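Local coordinates for protein Two-component system response regulator (Bacteroides fragilis, PDB 2QR3) that probably regulates transcription in a two-component signalling pathway, binding ATP and DNA through its other domains, with this chain as its N-terminal phosphoreceiver domain, at residues T17-L22 with Q114-T119; P82-T87 with L121-Q126; A90-A95 with F106-W111; K29-S34 with S40-E45; V51-N56 with H72-Q77. All coordinates share one frame; numbering follows the deposited sequence.

Contact 1. Residues T17-L22 with Q114-T119; sequences TAVQLL and QKLLET
L22 and L116 meet through methyl groups, so the flat groups stand beside this contact. One is the indole of W111, which both leucines touch. L116 CD2 lies over one face of the indole, at the rim by CD1; L22 CD1 comes to the edge at NE1. The other flat group is the peptide carbonyl of K115, one turn before T119. T119 N and T119 OG1 reach K115 O from opposite faces of its plane. The hydroxyl bond T119 OG1 to K115 O is 2.9 Å long, and the donor is tilted 34° from the carbonyl plane. It ties the side chain of T119 back onto its own helix.

Across the contact L116 does most of the work. Its CG lies anti to the backbone N (chi1 169°), which turns the branch toward helix 13-23, where CD2 meets L22 CD1 at 4.0 Å. The two leucine side chains cross at about a right angle. The same methyl, L116 CD2, also has V19 CG2 at 4.3 Å, a looser touch. V19 and L22 are three residues apart, so they offer neighbouring positions on one side of their helix. The nearest CA pair, L22 and L117, is 7.8 Å apart.

Between the two helices the contact is van der Waals packing. Beneath it, V19 rests on F86 and L116 on V107, both strand residues. This is the pairing of the first and last helices on one face of the central sheet, as in the CheY-like receiver fold.

Contact 2. Residues P82-T87 with L121-Q126; sequences PVVLFT and LNAASQ
V84 holds CG1 anti to its backbone N (chi1 175°), which puts CG2 anti to the carbonyl carbon and brings that methyl to A123. V84 CG2 lies 3.5 Å from A123 CB, a tight methyl-to-methyl contact. A123 has no torsion to adjust. Its CB points at the strand because of where the residue falls on helix 113-124.

P82, two residues before V84, supplies the second touch. Its pyrrolidine ring comes up against the backbone of A123. P82 CG is 3.2 Å from A123 O, and P82 CB is 3.5 Å from the same oxygen. The ring carbons therefore crowd the carbonyl near the end of the helix. P82 CB also faces A123 CB at 4.3 Å. The side chain of V83, in between, starts away from the helix and packs on L71 and I74 of helix 67-77. The strand thus serves both faces of the sheet.

Near the end of helix 113-124, S125 OG gives a hydrogen bond of 2.7 Å to L121 O, with the donor 36° out of the carbonyl plane. S125 N also bonds to N122 O, at 3.1 Å. Both bonds tie S125 back onto the last turn.

V50 of the neighbouring strand touches both V84 and A123. The contact is apolar at its centre, and the small alanine lets the backbone of the helix come close to the strand. Its chemistry implies shape fit and desolvation, with A123 O close against the proline ring carbons.

Contact 3. Residues A90-A95 with F106-W111; sequences ADIDLA and FVVKPW
A95 CB sits over one face of the F106 ring. It is 3.8 Å from the ring centroid and 17° off the normal, a clear CH-pi contact. The methyl is offset toward the CG-CD1 bond, with A95 CB 3.7 Å from F106 CG. F106 takes the crowded chi1 of 68°, with CG between the backbone N and the carbonyl carbon, and this lays the ring under the helix. The second touch is I92 CG2 to V108 CG2 at 3.8 Å, nearer the start of the helix.

A95 is placed by its own first turn, where A95 N bonds to D91 O at 3.1 Å. D91 OD2 in turn takes a hydrogen bond from N56 ND2. On the strand side, K109 NZ makes a salt bridge with D10, and a cis peptide bond precedes P110. This lysine and cis-proline pair is a hallmark of receiver domains. By the same comparison, F106 probably occupies the place of their aromatic switch residue.

A95 and V108 also touch T87 of strand 83-88. Helix 92-100 thus lies against strands 83-88 and 105-109, the beta-alpha-beta unit at one edge of the sheet. V107 faces helix 113-124 instead.

Contact 4. Residues K29-S34 with S40-E45; sequences KVITLS and STVLRE
V42 overlaps L33 and I31 with one methyl each, and comes nearer to L33. V42 CG2 meets L33 CD2 at 3.6 Å, and these side chains reach toward each other tip to tip. V42 CG1 comes to I31 CG2 at 4.2 Å, a longer contact. The fork is set by chi1 of V42 (-52°). It puts CG1 anti to the carbonyl carbon and CG2 between that carbon and the backbone N. I31 and L33 are two apart on the strand, so both start toward the helix.

The segments belong to a beta-alpha-beta crossover. Strand 29-33 leads into helix 36-45, which leads on to strand 48-54. Strand 5-9 lies between those two strands in the sheet, so the helix passes over it. I7 of that strand also touches V42. Strand 29-33 is an outermost strand of the parallel sheet, and I31 and L33 bond through their backbones to I8.

V42 is partly exposed, whereas L33 is buried. At the start of the strand, K29 NZ forms a salt bridge with E46, just past the helix. On the helix side turned from the strand, S40 O stands 3.9 Å above one face of the R44 guanidinium plane, offset toward its rim.

Contact 5. Residues V51-N56 with H72-Q77; sequences VLLDMN and HEIKRQ
Strand 51-54 and helix 72-77 are well separated here, with V51 CA and I74 CA, their nearest pair, 9.3 Å apart. I74 bridges that gap nearly alone. Its CG2 and CG1 branch near the helix, and an extended chi2 of 170° carries CD1 on to the sheet. There I74 CD1 has V51 CG1 at 4.3 Å and L53 CD2 at 4.4 Å. V51 and L53 are two apart on the strand and both start toward the helix. All three residues are buried, and V83 of the next strand also touches I74.

On its outer side the helix carries a salt bridge. R76 grips E73 side-on: R76 NE to E73 OE1 at 3.0 Å and R76 NH2 to E73 OE2 at 2.9 Å. Both carboxylate oxygens are met on their syn sides. R76 NH2 also lies at the edge of the H72 ring, in its plane.

At the far end of the strand, D54 OD1 accepts from N56 N at 2.8 Å, an Asx turn. D54 is the predicted phosphorylation site and is unmodified here. D54 OD2 accepts from D11 N. Loose apolar packing thus joins strand and helix, while directed bonds hold the carboxylate of D54.

The contacts are set around one parallel sheet of order 2-1-3-4-5 and the helices on its two faces. Along the chain contact 4 closes first, then contact 5, and contact 3 follows; contact 1 spans all three. Contact 2 spans contact 3 and crosses contact 1. Contacts 1 and 2 share helix 113-124, and their centres are 12 Å apart. Contacts 2 and 5 lie on neighbouring strands, 83-88 and 48-54, with centres 11 Å apart. Contacts 3 and 4 serve the two outermost strands, 22 Å apart between centres, and do not touch. Contacts 3 and 5 join through D91 and N56. As in related receivers, phosphorylation probably affects this region.

Contact 1. Residues T17-L22 with Q114-T119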
# COMPACT_ATOMS: atom_id res chain seq x y z
N THR A 17 -2.83 -11.36 -6.24
CA THR A 17 -2.14 -12.27 -7.16
C THR A 17 -1.32 -11.48 -8.19
O THR A 17 -0.14 -11.78 -8.40
CB THR A 17 -3.16 -13.23 -7.85
OG1 THR A 17 -3.80 -14.04 -6.85
CG2 THR A 17 -2.50 -14.15 -8.89
N ALA A 18 -1.94 -10.48 -8.82
CA ALA A 18 -1.26 -9.72 -9.88
C ALA A 18 -0.09 -8.93 -9.32
O ALA A 18 0.97 -8.88 -9.90
CB ALA A 18 -2.23 -8.79 -10.57
N VAL A 19 -0.29 -8.27 -8.19
CA VAL A 19 0.74 -7.35 -7.72
C VAL A 19 1.94 -8.15 -7.20
O VAL A 19 3.10 -7.75 -7.41
CB VAL A 19 0.17 -6.37 -6.66
CG1 VAL A 19 1.29 -5.53 -6.04
CG2 VAL A 19 -0.87 -5.47 -7.31
N GLN A 20 1.65 -9.29 -6.56
CA GLN A 20 2.69 -10.19 -6.06
C GLN A 20 3.57 -10.58 -7.23
O GLN A 20 4.81 -10.47 -7.18
CB GLN A 20 2.04 -11.40 -5.37
CG GLN A 20 2.92 -12.63 -5.12
CD GLN A 20 3.55 -12.65 -3.73
OE1 GLN A 20 2.85 -12.67 -2.69
NE2 GLN A 20 4.88 -12.69 -3.70
N LEU A 21 2.93 -11.02 -8.32
CA LEU A 21 3.67 -11.40 -9.52
C LEU A 21 4.52 -10.26 -10.06
O LEU A 21 5.66 -10.46 -10.49
CB LEU A 21 2.71 -11.94 -10.60
CG LEU A 21 3.31 -12.34 -11.96
CD1 LEU A 21 4.48 -13.30 -11.83
CD2 LEU A 21 2.21 -12.97 -12.81
N LEU A 22 3.98 -9.04 -10.04
CA LEU A 22 4.69 -7.90 -10.57
C LEU A 22 5.87 -7.48 -9.70
O LEU A 22 6.87 -6.99 -10.21
CB LEU A 22 3.73 -6.70 -10.76
CG LEU A 22 2.64 -6.87 -11.82
CD1 LEU A 22 1.50 -5.83 -11.62
CD2 LEU A 22 3.22 -6.83 -13.25
N GLN A 114 4.61 -0.51 -15.08
CA GLN A 114 5.86 0.20 -14.76
C GLN A 114 5.67 1.36 -13.81
O GLN A 114 6.48 1.53 -12.91
CB GLN A 114 6.65 0.60 -16.03
CG GLN A 114 8.14 0.92 -15.75
CD GLN A 114 9.02 -0.32 -15.38
OE1 GLN A 114 8.57 -1.47 -15.43
NE2 GLN A 114 10.28 -0.06 -15.02
N LYS A 115 4.60 2.14 -13.98
CA LYS A 115 4.24 3.21 -13.05
C LYS A 115 4.00 2.69 -11.62
O LYS A 115 4.42 3.31 -10.65
CB LYS A 115 3.00 3.96 -13.54
CG LYS A 115 2.90 5.40 -13.04
CD LYS A 115 1.67 6.15 -13.63
CE LYS A 115 1.71 7.63 -13.27
NZ LYS A 115 0.55 8.43 -13.82
N LEU A 116 3.34 1.55 -11.49
CA LEU A 116 3.08 0.97 -10.17
C LEU A 116 4.40 0.68 -9.49
O LEU A 116 4.61 1.07 -8.35
CB LEU A 116 2.22 -0.31 -10.29
CG LEU A 116 2.07 -1.17 -9.05
CD1 LEU A 116 1.33 -0.44 -7.93
CD2 LEU A 116 1.37 -2.48 -9.37
N LEU A 117 5.29 0.00 -10.20
CA LEU A 117 6.58 -0.37 -9.61
C LEU A 117 7.34 0.88 -9.21
O LEU A 117 7.89 0.96 -8.10
CB LEU A 117 7.41 -1.22 -10.58
CG LEU A 117 8.84 -1.59 -10.14
CD1 LEU A 117 8.90 -2.32 -8.78
CD2 LEU A 117 9.49 -2.40 -11.27
N GLU A 118 7.38 1.85 -10.12
CA GLU A 118 8.15 3.07 -9.93
C GLU A 118 7.68 3.88 -8.75
O GLU A 118 8.51 4.37 -7.98
CB GLU A 118 8.18 3.90 -11.20
CG GLU A 118 9.01 3.16 -12.27
CD GLU A 118 9.46 4.05 -13.41
OE1 GLU A 118 8.93 5.17 -13.56
OE2 GLU A 118 10.35 3.59 -14.16
N THR A 119 6.36 4.01 -8.61
CA THR A 119 5.77 4.71 -7.45
C THR A 119 6.18 4.04 -6.16
O THR A 119 6.50 4.73 -5.19
CB THR A 119 4.24 4.81 -7.59
OG1 THR A 119 3.92 5.54 -8.79
CG2 THR A 119 3.58 5.47 -6.38

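Contact 2. Residues P82-T87 with L121-Q126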
# COMPACT_ATOMS: atom_id res chain seq x y z
N PRO A 82 6.09 4.70 4.82
CA PRO A 82 5.34 5.22 3.66
C PRO A 82 4.13 4.36 3.33
O PRO A 82 4.25 3.14 3.29
CB PRO A 82 6.35 5.10 2.50
CG PRO A 82 7.71 5.16 3.21
CD PRO A 82 7.49 4.39 4.47
N VAL A 83 2.99 5.02 3.11
CA VAL A 83 1.77 4.33 2.70
C VAL A 83 1.34 4.89 1.37
O VAL A 83 1.17 6.14 1.23
CB VAL A 83 0.62 4.53 3.73
CG1 VAL A 83 -0.67 3.86 3.19
CG2 VAL A 83 1.00 3.91 5.08
N VAL A 84 1.20 4.02 0.37
CA VAL A 84 0.75 4.43 -0.95
C VAL A 84 -0.69 3.90 -1.12
O VAL A 84 -0.91 2.72 -0.93
CB VAL A 84 1.67 3.83 -2.04
CG1 VAL A 84 1.13 4.17 -3.47
CG2 VAL A 84 3.11 4.38 -1.88
N LEU A 85 -1.63 4.77 -1.45
CA LEU A 85 -3.04 4.36 -1.65
C LEU A 85 -3.22 3.79 -3.06
O LEU A 85 -2.62 4.29 -4.02
CB LEU A 85 -3.97 5.58 -1.44
CG LEU A 85 -3.92 6.09 0.00
CD1 LEU A 85 -4.64 7.43 0.06
CD2 LEU A 85 -4.58 5.06 0.98
N PHE A 86 -4.06 2.75 -3.19
CA PHE A 86 -4.31 2.08 -4.47
C PHE A 86 -5.79 2.38 -4.72
O PHE A 86 -6.66 1.86 -3.99
CB PHE A 86 -4.07 0.58 -4.31
CG PHE A 86 -3.66 -0.15 -5.57
CD1 PHE A 86 -3.34 0.50 -6.75
CD2 PHE A 86 -3.51 -1.55 -5.52
CE1 PHE A 86 -2.94 -0.20 -7.90
CE2 PHE A 86 -3.09 -2.26 -6.67
CZ PHE A 86 -2.81 -1.59 -7.85
N THR A 87 -6.07 3.20 -5.74
CA THR A 87 -7.40 3.79 -5.87
C THR A 87 -8.04 3.56 -7.25
O THR A 87 -7.39 3.73 -8.26
CB THR A 87 -7.38 5.32 -5.54
OG1 THR A 87 -8.72 5.83 -5.56
CG2 THR A 87 -6.57 6.09 -6.56
N LEU A 121 8.79 1.86 -5.60
CA LEU A 121 10.24 2.04 -5.36
C LEU A 121 10.55 3.43 -4.85
O LEU A 121 11.31 3.59 -3.87
CB LEU A 121 11.05 1.74 -6.62
CG LEU A 121 10.95 0.33 -7.22
CD1 LEU A 121 11.61 0.26 -8.59
CD2 LEU A 121 11.55 -0.71 -6.31
N ASN A 122 9.99 4.46 -5.48
CA ASN A 122 10.21 5.83 -5.02
C ASN A 122 9.71 6.03 -3.59
O ASN A 122 10.37 6.66 -2.77
CB ASN A 122 9.61 6.85 -6.00
CG ASN A 122 10.35 6.89 -7.35
OD1 ASN A 122 11.40 6.27 -7.52
ND2 ASN A 122 9.78 7.61 -8.31
N ALA A 123 8.53 5.48 -3.27
CA ALA A 123 7.98 5.66 -1.92
C ALA A 123 8.86 5.02 -0.86
O ALA A 123 8.98 5.54 0.25
CB ALA A 123 6.55 5.10 -1.82
N ALA A 124 9.46 3.89 -1.23
CA ALA A 124 10.33 3.09 -0.37
C ALA A 124 11.77 3.64 -0.37
O ALA A 124 12.61 3.18 0.43
CB ALA A 124 10.34 1.68 -0.85
N SER A 125 12.05 4.59 -1.27
CA SER A 125 13.38 5.18 -1.45
C SER A 125 13.38 6.69 -1.20
O SER A 125 14.02 7.46 -1.95
CB SER A 125 13.90 4.91 -2.87
OG SER A 125 13.93 3.51 -3.13
N GLN A 126 12.68 7.13 -0.17
CA GLN A 126 12.80 8.53 0.20
C GLN A 126 13.90 8.71 1.24
O GLN A 126 14.18 7.79 2.00
CB GLN A 126 11.46 9.12 0.64
CG GLN A 126 10.50 9.25 -0.54
CD GLN A 126 11.12 9.97 -1.75
OE1 GLN A 126 11.52 9.33 -2.73
NE2 GLN A 126 11.18 11.30 -1.70

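Contact 3. Residues A90-A95 with F106-W111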
# COMPACT_ATOMS: atom_id res chain seq x y z
N ALA A 90 -12.95 6.05 -9.66
CA ALA A 90 -14.15 6.57 -8.98
C ALA A 90 -13.84 7.10 -7.57
O ALA A 90 -14.68 7.81 -6.97
CB ALA A 90 -15.22 5.51 -8.91
N ASP A 91 -12.65 6.77 -7.06
CA ASP A 91 -12.27 7.26 -5.75
C ASP A 91 -11.11 8.27 -5.74
O ASP A 91 -10.57 8.51 -4.67
CB ASP A 91 -11.99 6.08 -4.79
CG ASP A 91 -13.24 5.24 -4.53
OD1 ASP A 91 -14.33 5.84 -4.46
OD2 ASP A 91 -13.12 4.01 -4.39
N ILE A 92 -10.76 8.86 -6.89
CA ILE A 92 -9.57 9.74 -6.93
C ILE A 92 -9.66 10.97 -6.01
O ILE A 92 -8.63 11.45 -5.50
CB ILE A 92 -9.10 10.14 -8.37
CG1 ILE A 92 -10.26 10.75 -9.19
CG2 ILE A 92 -8.30 8.96 -9.03
CD1 ILE A 92 -9.85 11.28 -10.58
N ASP A 93 -10.88 11.46 -5.78
CA ASP A 93 -11.07 12.54 -4.81
C ASP A 93 -10.61 12.12 -3.41
O ASP A 93 -9.99 12.89 -2.69
CB ASP A 93 -12.52 13.07 -4.79
CG ASP A 93 -13.56 12.01 -4.35
OD1 ASP A 93 -13.37 10.81 -4.62
OD2 ASP A 93 -14.60 12.40 -3.74
N LEU A 94 -10.92 10.89 -3.03
CA LEU A 94 -10.49 10.36 -1.73
C LEU A 94 -8.97 10.09 -1.68
O LEU A 94 -8.36 10.29 -0.64
CB LEU A 94 -11.27 9.08 -1.39
CG LEU A 94 -12.79 9.30 -1.29
CD1 LEU A 94 -13.43 7.95 -0.87
CD2 LEU A 94 -13.16 10.40 -0.31
N ALA A 95 -8.38 9.70 -2.81
CA ALA A 95 -6.91 9.54 -2.87
C ALA A 95 -6.21 10.90 -2.69
O ALA A 95 -5.27 11.00 -1.92
CB ALA A 95 -6.49 8.91 -4.17
N PHE A 106 -0.12 7.92 -4.45
CA PHE A 106 -1.19 6.99 -4.84
C PHE A 106 -1.00 6.48 -6.25
O PHE A 106 -0.30 7.11 -7.08
CB PHE A 106 -2.61 7.55 -4.59
CG PHE A 106 -3.00 8.73 -5.47
CD1 PHE A 106 -3.00 10.04 -4.93
CD2 PHE A 106 -3.45 8.56 -6.77
CE1 PHE A 106 -3.40 11.15 -5.69
CE2 PHE A 106 -3.85 9.67 -7.56
CZ PHE A 106 -3.80 10.97 -7.01
N VAL A 107 -1.59 5.32 -6.52
CA VAL A 107 -1.55 4.67 -7.83
C VAL A 107 -3.01 4.38 -8.18
O VAL A 107 -3.75 3.90 -7.36
CB VAL A 107 -0.76 3.33 -7.77
CG1 VAL A 107 -0.73 2.66 -9.19
CG2 VAL A 107 0.66 3.58 -7.26
N VAL A 108 -3.42 4.71 -9.40
CA VAL A 108 -4.82 4.51 -9.78
C VAL A 108 -4.97 3.13 -10.42
O VAL A 108 -4.04 2.66 -11.06
CB VAL A 108 -5.29 5.62 -10.74
CG1 VAL A 108 -6.71 5.36 -11.16
CG2 VAL A 108 -5.23 6.99 -10.04
N LYS A 109 -6.12 2.49 -10.21
CA LYS A 109 -6.46 1.24 -10.92
C LYS A 109 -7.51 1.59 -11.99
O LYS A 109 -8.37 2.42 -11.74
CB LYS A 109 -7.12 0.26 -9.98
CG LYS A 109 -6.42 -0.09 -8.70
CD LYS A 109 -7.42 -0.79 -7.77
CE LYS A 109 -6.72 -1.65 -6.71
NZ LYS A 109 -7.62 -2.34 -5.71
N PRO A 110 -7.45 0.97 -13.19
CA PRO A 110 -6.43 0.02 -13.62
C PRO A 110 -5.09 0.73 -13.72
O PRO A 110 -5.02 1.88 -14.19
CB PRO A 110 -6.93 -0.43 -15.01
CG PRO A 110 -7.80 0.70 -15.49
CD PRO A 110 -8.45 1.24 -14.25
N TRP A 111 -4.05 0.06 -13.26
CA TRP A 111 -2.72 0.64 -13.19
C TRP A 111 -1.88 0.37 -14.45
O TRP A 111 -2.24 -0.46 -15.30
CB TRP A 111 -1.98 0.12 -11.95
CG TRP A 111 -1.72 -1.34 -11.96
CD1 TRP A 111 -0.59 -1.95 -12.38
CD2 TRP A 111 -2.61 -2.40 -11.51
NE1 TRP A 111 -0.71 -3.33 -12.26
CE2 TRP A 111 -1.93 -3.63 -11.71
CE3 TRP A 111 -3.90 -2.42 -10.97
CZ2 TRP A 111 -2.50 -4.86 -11.41
CZ3 TRP A 111 -4.47 -3.67 -10.65
CH2 TRP A 111 -3.77 -4.87 -10.87

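Contact 4. Residues K29-S34 with S40-E45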
# COMPACT_ATOMS: atom_id res chain seq x y z
N LYS A 29 10.77 -9.39 -0.06
CA LYS A 29 9.60 -10.14 0.37
C LYS A 29 8.35 -9.34 0.00
O LYS A 29 8.31 -8.12 0.22
CB LYS A 29 9.65 -10.29 1.89
CG LYS A 29 8.72 -11.31 2.50
CD LYS A 29 9.14 -11.44 3.97
CE LYS A 29 8.48 -12.61 4.66
NZ LYS A 29 8.99 -12.74 6.08
N VAL A 30 7.36 -10.03 -0.55
CA VAL A 30 6.08 -9.40 -0.85
C VAL A 30 5.04 -10.12 -0.00
O VAL A 30 4.78 -11.31 -0.21
CB VAL A 30 5.75 -9.52 -2.34
CG1 VAL A 30 4.39 -8.92 -2.60
CG2 VAL A 30 6.80 -8.81 -3.21
N ILE A 31 4.45 -9.40 0.94
CA ILE A 31 3.41 -9.94 1.80
C ILE A 31 2.06 -9.39 1.32
O ILE A 31 1.90 -8.17 1.21
CB ILE A 31 3.65 -9.56 3.26
CG1 ILE A 31 4.96 -10.21 3.73
CG2 ILE A 31 2.46 -9.99 4.11
CD1 ILE A 31 5.41 -9.80 5.12
N THR A 32 1.11 -10.27 1.04
CA THR A 32 -0.23 -9.84 0.63
C THR A 32 -1.21 -10.28 1.69
O THR A 32 -1.08 -11.39 2.25
CB THR A 32 -0.63 -10.46 -0.74
OG1 THR A 32 -0.57 -11.90 -0.65
CG2 THR A 32 0.32 -9.96 -1.85
N LEU A 33 -2.20 -9.44 1.97
CA LEU A 33 -3.22 -9.80 2.98
C LEU A 33 -4.52 -9.04 2.78
O LEU A 33 -4.53 -8.06 2.06
CB LEU A 33 -2.68 -9.55 4.39
CG LEU A 33 -2.17 -8.14 4.71
CD1 LEU A 33 -3.33 -7.28 5.26
CD2 LEU A 33 -1.07 -8.26 5.76
N SER A 34 -5.60 -9.51 3.41
CA SER A 34 -6.89 -8.85 3.33
C SER A 34 -7.52 -8.71 4.73
O SER A 34 -8.69 -8.34 4.86
CB SER A 34 -7.81 -9.67 2.41
OG SER A 34 -7.20 -9.83 1.12
N SER A 40 -1.93 -5.98 11.47
CA SER A 40 -1.26 -5.59 12.72
C SER A 40 0.02 -6.43 13.01
O SER A 40 1.09 -5.90 13.37
CB SER A 40 -2.28 -5.63 13.86
OG SER A 40 -2.58 -6.97 14.20
N THR A 41 -0.06 -7.74 12.77
CA THR A 41 1.09 -8.63 13.03
C THR A 41 2.27 -8.30 12.11
O THR A 41 3.38 -8.03 12.57
CB THR A 41 0.70 -10.11 12.86
OG1 THR A 41 -0.45 -10.38 13.66
CG2 THR A 41 1.87 -11.05 13.25
N VAL A 42 2.00 -8.25 10.81
CA VAL A 42 3.08 -8.01 9.85
C VAL A 42 3.73 -6.64 10.00
O VAL A 42 4.93 -6.53 9.83
CB VAL A 42 2.65 -8.33 8.37
CG1 VAL A 42 2.03 -9.77 8.30
CG2 VAL A 42 1.67 -7.35 7.87
N LEU A 43 2.95 -5.60 10.31
CA LEU A 43 3.53 -4.27 10.53
C LEU A 43 4.55 -4.26 11.67
O LEU A 43 5.55 -3.55 11.62
CB LEU A 43 2.44 -3.22 10.82
CG LEU A 43 1.49 -2.89 9.69
CD1 LEU A 43 0.39 -1.93 10.18
CD2 LEU A 43 2.24 -2.31 8.49
N ARG A 44 4.27 -5.06 12.70
CA ARG A 44 5.12 -5.12 13.89
C ARG A 44 6.38 -5.93 13.63
O ARG A 44 7.48 -5.53 14.04
CB ARG A 44 4.38 -5.78 15.06
CG ARG A 44 5.19 -5.65 16.40
CD ARG A 44 4.53 -6.27 17.63
NE ARG A 44 3.18 -5.74 17.78
CZ ARG A 44 2.11 -6.41 17.41
NH1 ARG A 44 2.27 -7.65 16.95
NH2 ARG A 44 0.91 -5.86 17.52
N GLU A 45 6.20 -7.06 12.96
CA GLU A 45 7.25 -8.07 12.86
C GLU A 45 8.10 -8.02 11.61
O GLU A 45 9.23 -8.53 11.62
CB GLU A 45 6.62 -9.43 12.91
CG GLU A 45 5.94 -9.74 14.23
CD GLU A 45 5.46 -11.18 14.30
OE1 GLU A 45 5.59 -11.91 13.28
OE2 GLU A 45 4.94 -11.57 15.36

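Contact 5. Residues V51-N56 with H72-Q77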
# COMPACT_ATOMS: atom_id res chain seq x y z
N VAL A 51 3.80 0.29 2.35
CA VAL A 51 2.54 -0.45 2.34
C VAL A 51 1.77 0.07 1.15
O VAL A 51 1.66 1.30 0.96
CB VAL A 51 1.70 -0.19 3.62
CG1 VAL A 51 0.35 -0.97 3.57
CG2 VAL A 51 2.46 -0.63 4.88
N LEU A 52 1.24 -0.83 0.33
CA LEU A 52 0.29 -0.45 -0.74
C LEU A 52 -1.11 -0.78 -0.21
O LEU A 52 -1.42 -1.96 0.05
CB LEU A 52 0.56 -1.24 -2.04
CG LEU A 52 -0.39 -0.92 -3.23
CD1 LEU A 52 -0.32 0.59 -3.60
CD2 LEU A 52 0.00 -1.80 -4.44
N LEU A 53 -1.92 0.26 -0.02
CA LEU A 53 -3.21 0.15 0.68
C LEU A 53 -4.43 0.46 -0.22
O LEU A 53 -4.62 1.59 -0.70
CB LEU A 53 -3.24 1.07 1.92
CG LEU A 53 -4.54 1.15 2.75
CD1 LEU A 53 -4.86 -0.20 3.43
CD2 LEU A 53 -4.37 2.29 3.79
N ASP A 54 -5.30 -0.55 -0.35
CA ASP A 54 -6.59 -0.46 -1.06
C ASP A 54 -7.44 0.67 -0.46
O ASP A 54 -7.71 0.70 0.74
CB ASP A 54 -7.28 -1.84 -0.90
CG ASP A 54 -8.69 -1.95 -1.52
OD1 ASP A 54 -9.23 -1.02 -2.16
OD2 ASP A 54 -9.25 -3.07 -1.34
N MET A 55 -7.88 1.59 -1.32
CA MET A 55 -8.67 2.75 -0.92
C MET A 55 -9.96 2.27 -0.26
O MET A 55 -10.54 2.98 0.59
CB MET A 55 -8.98 3.53 -2.20
CG MET A 55 -9.34 5.00 -2.15
SD MET A 55 -8.13 6.20 -1.48
CE MET A 55 -9.08 6.21 0.03
N ASN A 56 -10.40 1.08 -0.63
CA ASN A 56 -11.69 0.55 -0.17
C ASN A 56 -11.52 -0.59 0.82
O ASN A 56 -12.46 -1.36 1.07
CB ASN A 56 -12.52 0.07 -1.36
CG ASN A 56 -12.78 1.16 -2.37
OD1 ASN A 56 -12.53 0.97 -3.57
ND2 ASN A 56 -13.27 2.30 -1.92
N HIS A 72 -4.74 6.30 8.46
CA HIS A 72 -4.54 7.08 9.66
C HIS A 72 -4.01 6.19 10.78
O HIS A 72 -3.14 6.59 11.54
CB HIS A 72 -5.86 7.73 10.06
CG HIS A 72 -5.69 8.77 11.12
ND1 HIS A 72 -5.14 10.00 10.86
CD2 HIS A 72 -6.01 8.76 12.44
CE1 HIS A 72 -5.11 10.72 11.97
NE2 HIS A 72 -5.63 9.98 12.95
N GLU A 73 -4.55 4.99 10.87
CA GLU A 73 -4.20 4.09 11.97
C GLU A 73 -2.79 3.59 11.80
O GLU A 73 -2.03 3.53 12.75
CB GLU A 73 -5.20 2.95 12.07
CG GLU A 73 -6.59 3.43 12.53
CD GLU A 73 -6.53 4.21 13.86
OE1 GLU A 73 -5.74 3.81 14.76
OE2 GLU A 73 -7.24 5.23 13.96
N ILE A 74 -2.41 3.27 10.56
CA ILE A 74 -1.03 2.90 10.30
C ILE A 74 -0.09 4.04 10.65
O ILE A 74 0.91 3.83 11.33
CB ILE A 74 -0.83 2.49 8.82
CG1 ILE A 74 -1.61 1.20 8.50
CG2 ILE A 74 0.64 2.44 8.48
CD1 ILE A 74 -1.67 0.85 6.96
N LYS A 75 -0.40 5.27 10.22
CA LYS A 75 0.51 6.40 10.49
C LYS A 75 0.58 6.74 11.99
O LYS A 75 1.58 7.25 12.48
CB LYS A 75 0.13 7.65 9.69
CG LYS A 75 0.09 7.45 8.16
CD LYS A 75 1.40 6.95 7.54
CE LYS A 75 2.44 8.05 7.49
NZ LYS A 75 3.65 7.65 6.73
N ARG A 76 -0.49 6.44 12.71
CA ARG A 76 -0.53 6.70 14.14
C ARG A 76 0.57 5.94 14.87
O ARG A 76 1.24 6.48 15.76
CB ARG A 76 -1.89 6.29 14.70
CG ARG A 76 -2.21 6.90 16.06
CD ARG A 76 -3.35 6.12 16.73
NE ARG A 76 -4.67 6.31 16.12
CZ ARG A 76 -5.51 7.32 16.39
NH1 ARG A 76 -5.17 8.29 17.25
NH2 ARG A 76 -6.69 7.36 15.78
N GLN A 77 0.75 4.67 14.50
CA GLN A 77 1.73 3.80 15.13
C GLN A 77 3.09 3.80 14.43
O GLN A 77 4.13 3.67 15.10
CB GLN A 77 1.20 2.38 15.15
CG GLN A 77 2.13 1.40 15.86
CD GLN A 77 2.09 1.61 17.35
OE1 GLN A 77 1.03 1.94 17.91
NE2 GLN A 77 3.23 1.43 18.00